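Adapter protein MecA 2 (Bacillus subtilis, PDB 3JTN) serves as an adaptor that targets unfolded and aggregated proteins, and the competence factor ComK, to the ClpC protease through the ClpC-interacting C-terminal domain that forms this chain. Local coordinates at residues I3-H8 against G51-L56. Numbering follows the deposited sequence.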
ATOM      1  N   ILE A   3      -5.759  -3.923   5.922  1.00 57.35           N
ATOM      2  CA  ILE A   3      -5.592  -2.567   5.422  1.00 47.64           C
ATOM      3  C   ILE A   3      -5.396  -2.547   3.917  1.00 45.30           C
ATOM      4  O   ILE A   3      -4.490  -3.193   3.400  1.00 43.32           O
ATOM      5  CB  ILE A   3      -4.363  -1.901   6.029  1.00 42.29           C
ATOM      6  CG1 ILE A   3      -4.211  -2.279   7.490  1.00 42.22           C
ATOM      7  CG2 ILE A   3      -4.423  -0.388   5.848  1.00 39.84           C
ATOM      8  CD1 ILE A   3      -3.111  -1.512   8.188  1.00 42.02           C
ATOM      9  N   ILE A   4      -6.231  -1.781   3.222  1.00 43.69           N
ATOM     10  CA  ILE A   4      -6.090  -1.595   1.791  1.00 37.41           C
ATOM     11  C   ILE A   4      -6.491  -0.170   1.476  1.00 37.30           C
ATOM     12  O   ILE A   4      -7.601   0.258   1.801  1.00 37.57           O
ATOM     13  CB  ILE A   4      -7.020  -2.524   0.992  1.00 37.71           C
ATOM     14  CG1 ILE A   4      -6.887  -3.968   1.471  1.00 41.12           C
ATOM     15  CG2 ILE A   4      -6.722  -2.436  -0.489  1.00 33.30           C
ATOM     16  CD1 ILE A   4      -7.748  -4.961   0.694  1.00 43.36           C
ATOM     17  N   TYR A   5      -5.590   0.570   0.842  1.00 34.78           N
ATOM     18  CA  TYR A   5      -5.920   1.910   0.403  1.00 35.18           C
ATOM     19  C   TYR A   5      -5.878   1.974  -1.105  1.00 34.35           C
ATOM     20  O   TYR A   5      -5.070   1.299  -1.728  1.00 35.10           O
ATOM     21  CB  TYR A   5      -4.975   2.939   1.034  1.00 33.39           C
ATOM     22  CG  TYR A   5      -5.573   3.567   2.267  1.00 36.83           C
ATOM     23  CD1 TYR A   5      -5.671   4.946   2.394  1.00 35.00           C
ATOM     24  CD2 TYR A   5      -6.079   2.776   3.290  1.00 42.24           C
ATOM     25  CE1 TYR A   5      -6.233   5.518   3.513  1.00 39.21           C
ATOM     26  CE2 TYR A   5      -6.647   3.340   4.419  1.00 43.76           C
ATOM     27  CZ  TYR A   5      -6.728   4.712   4.521  1.00 46.35           C
ATOM     28  OH  TYR A   5      -7.286   5.291   5.640  1.00 53.74           O
ATOM     29  N   GLN A   6      -6.782   2.746  -1.696  1.00 33.47           N
ATOM     30  CA  GLN A   6      -6.685   3.019  -3.113  1.00 34.89           C
ATOM     31  C   GLN A   6      -5.900   4.306  -3.265  1.00 41.27           C
ATOM     32  O   GLN A   6      -5.825   5.116  -2.338  1.00 44.15           O
ATOM     33  CB  GLN A   6      -8.066   3.121  -3.763  1.00 36.73           C
ATOM     34  CG  GLN A   6      -8.946   4.240  -3.272  1.00 41.85           C
ATOM     35  CD  GLN A   6     -10.338   4.163  -3.879  1.00 47.73           C
ATOM     36  OE1 GLN A   6     -11.328   4.531  -3.245  1.00 51.44           O
ATOM     37  NE2 GLN A   6     -10.422   3.658  -5.103  1.00 47.82           N
ATOM     38  N   PHE A   7      -5.305   4.492  -4.429  1.00 44.30           N
ATOM     39  CA  PHE A   7      -4.436   5.635  -4.637  1.00 44.84           C
ATOM     40  C   PHE A   7      -4.764   6.345  -5.935  1.00 50.01           C
ATOM     41  O   PHE A   7      -5.145   5.715  -6.920  1.00 52.92           O
ATOM     42  CB  PHE A   7      -2.969   5.206  -4.561  1.00 38.85           C
ATOM     43  CG  PHE A   7      -2.560   4.769  -3.188  1.00 38.71           C
ATOM     44  CD1 PHE A   7      -2.055   5.688  -2.276  1.00 37.17           C
ATOM     45  CD2 PHE A   7      -2.732   3.454  -2.785  1.00 37.08           C
ATOM     46  CE1 PHE A   7      -1.710   5.293  -1.002  1.00 37.00           C
ATOM     47  CE2 PHE A   7      -2.385   3.054  -1.511  1.00 36.34           C
ATOM     48  CZ  PHE A   7      -1.875   3.965  -0.618  1.00 37.24           C
ATOM     49  N   HIS A   8      -4.669   7.668  -5.913  1.00 51.90           N
ATOM     50  CA  HIS A   8      -4.987   8.445  -7.091  1.00 54.39           C
ATOM     51  C   HIS A   8      -4.049   8.023  -8.217  1.00 49.22           C
ATOM     52  O   HIS A   8      -4.494   7.651  -9.302  1.00 50.89           O
ATOM     53  CB  HIS A   8      -4.865   9.937  -6.795  1.00 59.37           C
ATOM     54  CG  HIS A   8      -4.935  10.790  -8.017  1.00 64.96           C
ATOM     55  ND1 HIS A   8      -6.040  10.817  -8.839  1.00 67.46           N
ATOM     56  CD2 HIS A   8      -4.032  11.635  -8.566  1.00 68.18           C
ATOM     57  CE1 HIS A   8      -5.816  11.647  -9.843  1.00 70.41           C
ATOM     58  NE2 HIS A   8      -4.606  12.157  -9.700  1.00 71.57           N
ATOM     59  N   GLY A  51      -2.177   4.285  13.498  1.00 43.18           N
ATOM     60  CA  GLY A  51      -0.925   4.913  13.126  1.00 43.76           C
ATOM     61  C   GLY A  51      -0.635   4.804  11.645  1.00 41.92           C
ATOM     62  O   GLY A  51      -0.444   5.807  10.962  1.00 41.60           O
ATOM     63  N   VAL A  52      -0.609   3.577  11.140  1.00 40.24           N
ATOM     64  CA  VAL A  52      -0.286   3.343   9.745  1.00 37.67           C
ATOM     65  C   VAL A  52      -1.383   3.858   8.822  1.00 37.58           C
ATOM     66  O   VAL A  52      -1.096   4.503   7.813  1.00 41.05           O
ATOM     67  CB  VAL A  52      -0.010   1.863   9.472  1.00 46.05           C
ATOM     68  CG1 VAL A  52       0.319   1.651   7.993  1.00 48.57           C
ATOM     69  CG2 VAL A  52       1.133   1.371  10.359  1.00 46.12           C
ATOM     70  N   VAL A  53      -2.637   3.585   9.166  1.00 36.87           N
ATOM     71  CA  VAL A  53      -3.757   4.105   8.386  1.00 39.64           C
ATOM     72  C   VAL A  53      -3.695   5.620   8.296  1.00 39.42           C
ATOM     73  O   VAL A  53      -3.835   6.186   7.217  1.00 39.78           O
ATOM     74  CB  VAL A  53      -5.121   3.687   8.978  1.00 41.80           C
ATOM     75  CG1 VAL A  53      -6.204   4.688   8.601  1.00 39.25           C
ATOM     76  CG2 VAL A  53      -5.487   2.296   8.501  1.00 44.76           C
ATOM     77  N   ALA A  54      -3.493   6.273   9.437  1.00 40.07           N
ATOM     78  CA  ALA A  54      -3.367   7.720   9.464  1.00 38.25           C
ATOM     79  C   ALA A  54      -2.391   8.177   8.391  1.00 42.59           C
ATOM     80  O   ALA A  54      -2.683   9.110   7.644  1.00 48.20           O
ATOM     81  CB  ALA A  54      -2.921   8.197  10.840  1.00 37.72           C
ATOM     82  N   VAL A  55      -1.235   7.522   8.297  1.00 40.97           N
ATOM     83  CA  VAL A  55      -0.267   7.925   7.282  1.00 40.22           C
ATOM     84  C   VAL A  55      -0.741   7.498   5.904  1.00 41.33           C
ATOM     85  O   VAL A  55      -0.501   8.202   4.924  1.00 39.22           O
ATOM     86  CB  VAL A  55       1.176   7.409   7.534  1.00 43.59           C
ATOM     87  CG1 VAL A  55       1.418   7.155   9.020  1.00 45.30           C
ATOM     88  CG2 VAL A  55       1.456   6.173   6.725  1.00 42.86           C
ATOM     89  N   LEU A  56      -1.422   6.355   5.824  1.00 42.03           N
ATOM     90  CA  LEU A  56      -1.951   5.885   4.547  1.00 40.41           C
ATOM     91  C   LEU A  56      -2.898   6.911   3.950  1.00 39.43           C
ATOM     92  O   LEU A  56      -2.871   7.153   2.741  1.00 36.30           O
ATOM     93  CB  LEU A  56      -2.694   4.565   4.707  1.00 39.92           C
ATOM     94  CG  LEU A  56      -1.855   3.296   4.704  1.00 40.05           C
ATOM     95  CD1 LEU A  56      -2.781   2.101   4.592  1.00 36.40           C
ATOM     96  CD2 LEU A  56      -0.863   3.322   3.560  1.00 37.94           C
TER
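Ile3, Tyr5 and Phe7 meet Leu56 and Val53 in a buried, apolar strand-to-helix contact, where helix 49-59 lies on one face of the antiparallel sheet, its segment nearly parallel to strand 3-7 (6°) with the axes 9.9 Å apart. Alternation along the strand sends Ile3 and Tyr5 toward the helix, while Ile4 turns to the opposite face and helix 67-73. Branched Leu56 is central. Tyr5 offers its CB a flat face, a CH-pi contact 3.7 Å from the centroid and 8° off the normal; Leu56 CD1 reaches Tyr5 CD2, and Leu56 CD2 lies a loose 4.3 Å from Phe7 CZ. Ile3 CG1 stands beside the backbone N (chi1 -39°), leaving CG2 to approach Leu56 CD1, at a doubtfully short 3.2 Å. Val53 divides its methyls: CG2 touches Ile3 CG2, and CG1 makes a van der Waals contact, 3.2 Å, with Tyr5 OH, the side chains crossing at about a right angle. Replacing Tyr5 by an alanine removes the ring and is likely to open a gap beside Leu56 CB and Val53 CG1. Leu39 and Leu16 continue the apolar surroundings of Leu56. With no hydrogen bond between them, the two segments are probably held mainly by burial of hydrocarbon and aromatic surface.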